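Local coordinates for protein putative glycosyltransferase (GalT1) (Streptococcus parasanguinis, PDB 4PHR) that probably transfers sugars from nucleotide-sugar donors, its N-terminal GT-D-type glycosyltransferase domain, the part described here, binding UDP, at residues L189-T192 against E193-A196; L262-Q266 against E267-Q271. One frame throughout, in Å; residues are numbered along the deposited sequence.

Contact 1: residues L189-T192 against E193-A196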
loop_
_atom_site.group_PDB
_atom_site.type_symbol
_atom_site.label_atom_id
_atom_site.label_comp_id
_atom_site.label_asym_id
_atom_site.label_seq_id
_atom_site.Cartn_x
_atom_site.Cartn_y
_atom_site.Cartn_z
ATOM N N LEU A 189 -14.104 5.949 7.944
ATOM C CA LEU A 189 -13.417 6.069 9.225
ATOM C C LEU A 189 -14.334 5.643 10.369
ATOM O O LEU A 189 -13.924 4.898 11.249
ATOM C CB LEU A 189 -12.935 7.499 9.457
ATOM C CG LEU A 189 -12.230 7.740 10.796
ATOM C CD1 LEU A 189 -11.010 6.827 10.951
ATOM C CD2 LEU A 189 -11.839 9.208 10.955
ATOM N N ARG A 190 -15.573 6.123 10.342
ATOM C CA ARG A 190 -16.541 5.840 11.399
ATOM C C ARG A 190 -16.800 4.333 11.543
ATOM O O ARG A 190 -16.754 3.794 12.647
ATOM C CB ARG A 190 -17.844 6.591 11.116
ATOM C CG ARG A 190 -18.895 6.457 12.208
ATOM C CD ARG A 190 -20.095 7.373 11.963
ATOM N NE ARG A 190 -20.807 7.042 10.730
ATOM C CZ ARG A 190 -20.797 7.796 9.633
ATOM N NH1 ARG A 190 -20.116 8.937 9.613
ATOM N NH2 ARG A 190 -21.472 7.414 8.557
ATOM N N LEU A 191 -17.028 3.646 10.423
ATOM C CA LEU A 191 -17.332 2.217 10.475
ATOM C C LEU A 191 -16.090 1.375 10.758
ATOM O O LEU A 191 -16.177 0.314 11.373
ATOM C CB LEU A 191 -18.022 1.754 9.186
ATOM C CG LEU A 191 -19.395 2.387 8.917
ATOM C CD1 LEU A 191 -20.115 1.685 7.777
ATOM C CD2 LEU A 191 -20.268 2.397 10.174
ATOM N N THR A 192 -14.930 1.844 10.313
ATOM C CA THR A 192 -13.688 1.143 10.639
ATOM C C THR A 192 -13.471 1.127 12.153
ATOM O O THR A 192 -13.219 0.071 12.737
ATOM C CB THR A 192 -12.468 1.752 9.917
ATOM O OG1 THR A 192 -12.669 1.686 8.499
ATOM C CG2 THR A 192 -11.203 0.983 10.266
ATOM N N GLU A 193 -13.611 2.290 12.790
ATOM C CA GLU A 193 -13.484 2.392 14.241
ATOM C C GLU A 193 -14.452 1.457 14.963
ATOM O O GLU A 193 -14.078 0.776 15.916
ATOM C CB GLU A 193 -13.771 3.819 14.707
ATOM C CG GLU A 193 -12.789 4.873 14.239
ATOM C CD GLU A 193 -13.207 6.263 14.683
ATOM O OE1 GLU A 193 -13.759 6.393 15.799
ATOM O OE2 GLU A 193 -12.999 7.225 13.914
ATOM N N LYS A 194 -15.701 1.446 14.511
ATOM C CA LYS A 194 -16.743 0.640 15.139
ATOM C C LYS A 194 -16.417 -0.847 15.093
ATOM O O LYS A 194 -16.847 -1.613 15.961
ATOM C CB LYS A 194 -18.082 0.867 14.439
ATOM C CG LYS A 194 -18.773 2.163 14.800
ATOM C CD LYS A 194 -19.950 2.392 13.872
ATOM C CE LYS A 194 -20.835 3.503 14.380
ATOM N NZ LYS A 194 -21.483 3.092 15.653
ATOM N N ASN A 195 -15.681 -1.259 14.067
ATOM C CA ASN A 195 -15.432 -2.675 13.839
ATOM C C ASN A 195 -14.025 -3.127 14.195
ATOM O O ASN A 195 -13.678 -4.296 14.001
ATOM C CB ASN A 195 -15.749 -3.037 12.388
ATOM C CG ASN A 195 -17.238 -3.116 12.125
ATOM O OD1 ASN A 195 -17.877 -4.116 12.443
ATOM N ND2 ASN A 195 -17.801 -2.058 11.556
ATOM N N ALA A 196 -13.220 -2.210 14.720
ATOM C CA ALA A 196 -11.794 -2.467 14.895
ATOM C C ALA A 196 -11.424 -3.076 16.243
ATOM O O ALA A 196 -10.276 -3.464 16.452
ATOM C CB ALA A 196 -11.002 -1.193 14.663
HETATM O O HOH W 1 -16.950 5.333 15.121
#

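Contact 2: residues L262-Q266 against E267-Q271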
loop_
_atom_site.group_PDB
_atom_site.type_symbol
_atom_site.label_atom_id
_atom_site.label_comp_id
_atom_site.label_asym_id
_atom_site.label_seq_id
_atom_site.Cartn_x
_atom_site.Cartn_y
_atom_site.Cartn_z
ATOM N N LEU A 262 -16.375 -11.428 -12.074
ATOM C CA LEU A 262 -16.509 -11.697 -10.650
ATOM C C LEU A 262 -17.121 -13.059 -10.381
ATOM O O LEU A 262 -17.953 -13.561 -11.148
ATOM C CB LEU A 262 -17.353 -10.619 -9.969
ATOM C CG LEU A 262 -16.778 -9.204 -9.899
ATOM C CD1 LEU A 262 -17.819 -8.253 -9.331
ATOM C CD2 LEU A 262 -15.502 -9.166 -9.069
ATOM N N GLU A 263 -16.697 -13.650 -9.275
ATOM C CA GLU A 263 -17.278 -14.892 -8.806
ATOM C C GLU A 263 -18.048 -14.616 -7.526
ATOM O O GLU A 263 -17.863 -13.576 -6.885
ATOM C CB GLU A 263 -16.180 -15.920 -8.542
ATOM C CG GLU A 263 -15.343 -16.266 -9.764
ATOM C CD GLU A 263 -14.112 -17.081 -9.415
ATOM O OE1 GLU A 263 -13.317 -16.625 -8.565
ATOM O OE2 GLU A 263 -13.942 -18.180 -9.987
ATOM N N PHE A 264 -18.920 -15.545 -7.156
ATOM C CA PHE A 264 -19.510 -15.514 -5.838
ATOM C C PHE A 264 -18.741 -16.463 -4.924
ATOM O O PHE A 264 -18.665 -17.670 -5.162
ATOM C CB PHE A 264 -20.987 -15.897 -5.877
ATOM C CG PHE A 264 -21.678 -15.747 -4.553
ATOM C CD1 PHE A 264 -22.228 -14.536 -4.179
ATOM C CD2 PHE A 264 -21.763 -16.815 -3.674
ATOM C CE1 PHE A 264 -22.863 -14.392 -2.958
ATOM C CE2 PHE A 264 -22.396 -16.677 -2.452
ATOM C CZ PHE A 264 -22.944 -15.464 -2.095
ATOM N N SER A 265 -18.166 -15.894 -3.879
ATOM C CA SER A 265 -17.477 -16.659 -2.854
ATOM C C SER A 265 -18.241 -16.508 -1.557
ATOM O O SER A 265 -18.258 -15.432 -0.967
ATOM C CB SER A 265 -16.053 -16.144 -2.664
ATOM O OG SER A 265 -15.527 -16.603 -1.429
ATOM N N GLN A 266 -18.866 -17.588 -1.107
ATOM C CA GLN A 266 -19.633 -17.561 0.128
ATOM C C GLN A 266 -18.768 -17.112 1.302
ATOM O O GLN A 266 -19.204 -16.313 2.131
ATOM C CB GLN A 266 -20.249 -18.936 0.409
ATOM C CG GLN A 266 -21.094 -18.990 1.671
ATOM C CD GLN A 266 -21.934 -20.250 1.758
ATOM O OE1 GLN A 266 -22.037 -21.009 0.794
ATOM N NE2 GLN A 266 -22.543 -20.478 2.917
ATOM N N GLU A 267 -17.540 -17.618 1.366
ATOM C CA GLU A 267 -16.644 -17.279 2.468
ATOM C C GLU A 267 -16.338 -15.779 2.496
ATOM O O GLU A 267 -16.384 -15.144 3.548
ATOM C CB GLU A 267 -15.353 -18.099 2.398
ATOM C CG GLU A 267 -14.382 -17.805 3.530
ATOM C CD GLU A 267 -13.337 -18.890 3.718
ATOM O OE1 GLU A 267 -13.018 -19.591 2.733
ATOM O OE2 GLU A 267 -12.841 -19.048 4.856
ATOM N N TYR A 268 -16.022 -15.216 1.336
ATOM C CA TYR A 268 -15.807 -13.780 1.207
ATOM C C TYR A 268 -17.065 -13.022 1.622
ATOM O O TYR A 268 -17.012 -12.101 2.439
ATOM C CB TYR A 268 -15.396 -13.449 -0.235
ATOM C CG TYR A 268 -15.432 -11.987 -0.630
ATOM C CD1 TYR A 268 -14.473 -11.091 -0.172
ATOM C CD2 TYR A 268 -16.402 -11.516 -1.509
ATOM C CE1 TYR A 268 -14.501 -9.747 -0.553
ATOM C CE2 TYR A 268 -16.436 -10.185 -1.898
ATOM C CZ TYR A 268 -15.486 -9.304 -1.418
ATOM O OH TYR A 268 -15.540 -7.984 -1.822
ATOM N N GLN A 269 -18.208 -13.420 1.076
ATOM C CA GLN A 269 -19.449 -12.731 1.394
ATOM C C GLN A 269 -19.717 -12.730 2.896
ATOM O O GLN A 269 -20.109 -11.710 3.464
ATOM C CB GLN A 269 -20.624 -13.344 0.626
ATOM C CG GLN A 269 -20.454 -13.277 -0.885
ATOM C CD GLN A 269 -20.469 -11.855 -1.414
ATOM O OE1 GLN A 269 -21.047 -10.959 -0.799
ATOM N NE2 GLN A 269 -19.825 -11.638 -2.557
ATOM N N GLU A 270 -19.476 -13.865 3.543
ATOM C CA GLU A 270 -19.731 -13.981 4.976
ATOM C C GLU A 270 -18.761 -13.141 5.818
ATOM O O GLU A 270 -19.040 -12.835 6.973
ATOM C CB GLU A 270 -19.699 -15.452 5.399
ATOM C CG GLU A 270 -20.883 -16.255 4.862
ATOM C CD GLU A 270 -20.697 -17.756 4.995
ATOM O OE1 GLU A 270 -19.547 -18.203 5.197
ATOM O OE2 GLU A 270 -21.705 -18.489 4.893
ATOM N N GLN A 271 -17.629 -12.758 5.236
ATOM C CA GLN A 271 -16.677 -11.891 5.921
ATOM C C GLN A 271 -17.069 -10.414 5.861
ATOM O O GLN A 271 -16.596 -9.610 6.659
ATOM C CB GLN A 271 -15.269 -12.084 5.349
ATOM C CG GLN A 271 -14.679 -13.457 5.627
ATOM C CD GLN A 271 -13.381 -13.727 4.873
ATOM O OE1 GLN A 271 -12.984 -12.966 3.988
ATOM N NE2 GLN A 271 -12.714 -14.820 5.226
#

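Contact 1: residues L189-T192 against E193-A196
N195 bends its carboxamide back to the carbonyl of L191, one turn earlier, and grips it with ND2 at 2.9 Å from L191 O. The bond is nearly straight (164° at the hydrogen), and the oxygen lies close to the plane of the amide. A chi1 of -75° brings CG back beside the backbone N, and chi2 of -80° turns ND2 to the oxygen, supplementing a weak bond from N195 N to the same atom. N195 N is shared: it also donates to T192 O at 3.1 Å, from above that carbonyl plane. Two residues earlier, E193 N donates to L189 O at 3.0 Å, the regular i+4 bond. Helix 185-195 packs on the five-stranded parallel sheet of the GT-D fold, where T192 is buried against strands 147-153 (L149, V151), 170-176 (L174) and 200-204 (I201) while its OG1 bonds to I188 O. L189 packs on L212 and L216 of helix 206-218; E193 OE2 lies 3.3 Å from L189 CG and also forms a weak, long ion pair with K219. A water donates to R190 O and, weakly, to E193 OE1. K194 runs beside R190 in the same direction; its CD touches L191 CD2 at 3.7 Å, and the two like charges stay apart, R190 NE lying 6.3 Å from K194 NZ.

Contact 2: residues L262-Q266 against E267-Q271
S265 caps the short helix 266-271: its OG accepts from Y268 N at 3.1 Å, with 166° at the hydrogen. The first torsion of the serine swings OG away from its own N and toward the amide three residues on. This is an N-cap bond, in which the OG supplies an acceptor for an amide of the first helical turn. The next two backbone bonds start the helical pattern from the same end: Q269 N reaches S265 O at 2.9 Å and E270 N reaches Q266 O at 2.8 Å.

Among side chains the polar pairing is between Q266 and E270, one turn apart. Q266 is extended, and its NE2 donates to E270 OE2 at 2.9 Å. The oxygen lies close to the plane of the donor amide but is approached from above the carboxylate plane. The two flat groups, both at the surface, stand 81° apart.

The nonpolar contact comes from F264, just ahead of the cap. Its ring meets the aliphatic part of Q269, CE1 lying 3.4 Å from CG, while the carboxamide beyond is turned almost parallel to the ring, 7° between the planes. Q269 is bent at its second torsion, and the amide ends up displaced from the ring centre.

Beneath this exposed layer Y268 turns inward, packing on R173 and V175 of strand 170-176 and on R157 and V160 of a loop. Q271 bonds to R173 through both backbone and side chain. Strand 272-275 follows in the chain and lies parallel to strand 170-176 at the edge of the five-stranded sheet.

Contacts 1 and 2 belong to separate helices, 185-195 and 266-271, that both pack on strand 170-176 of the five-stranded sheet. They do not meet; their centres are 21 Å apart and their nearest atoms about 8 Å. Each is also removed from the nucleotide. The side chain of T192 is about 12 Å from the bound UDP, and that of Y268 about 10 Å. The side chain of P177, a UDP-binding residue just beyond the strand, lies about 10 Å from that of L191 and about 11 Å from that of Y268, whereas the side chain of S156, another UDP-binding residue, is about 7 Å from that of Y268.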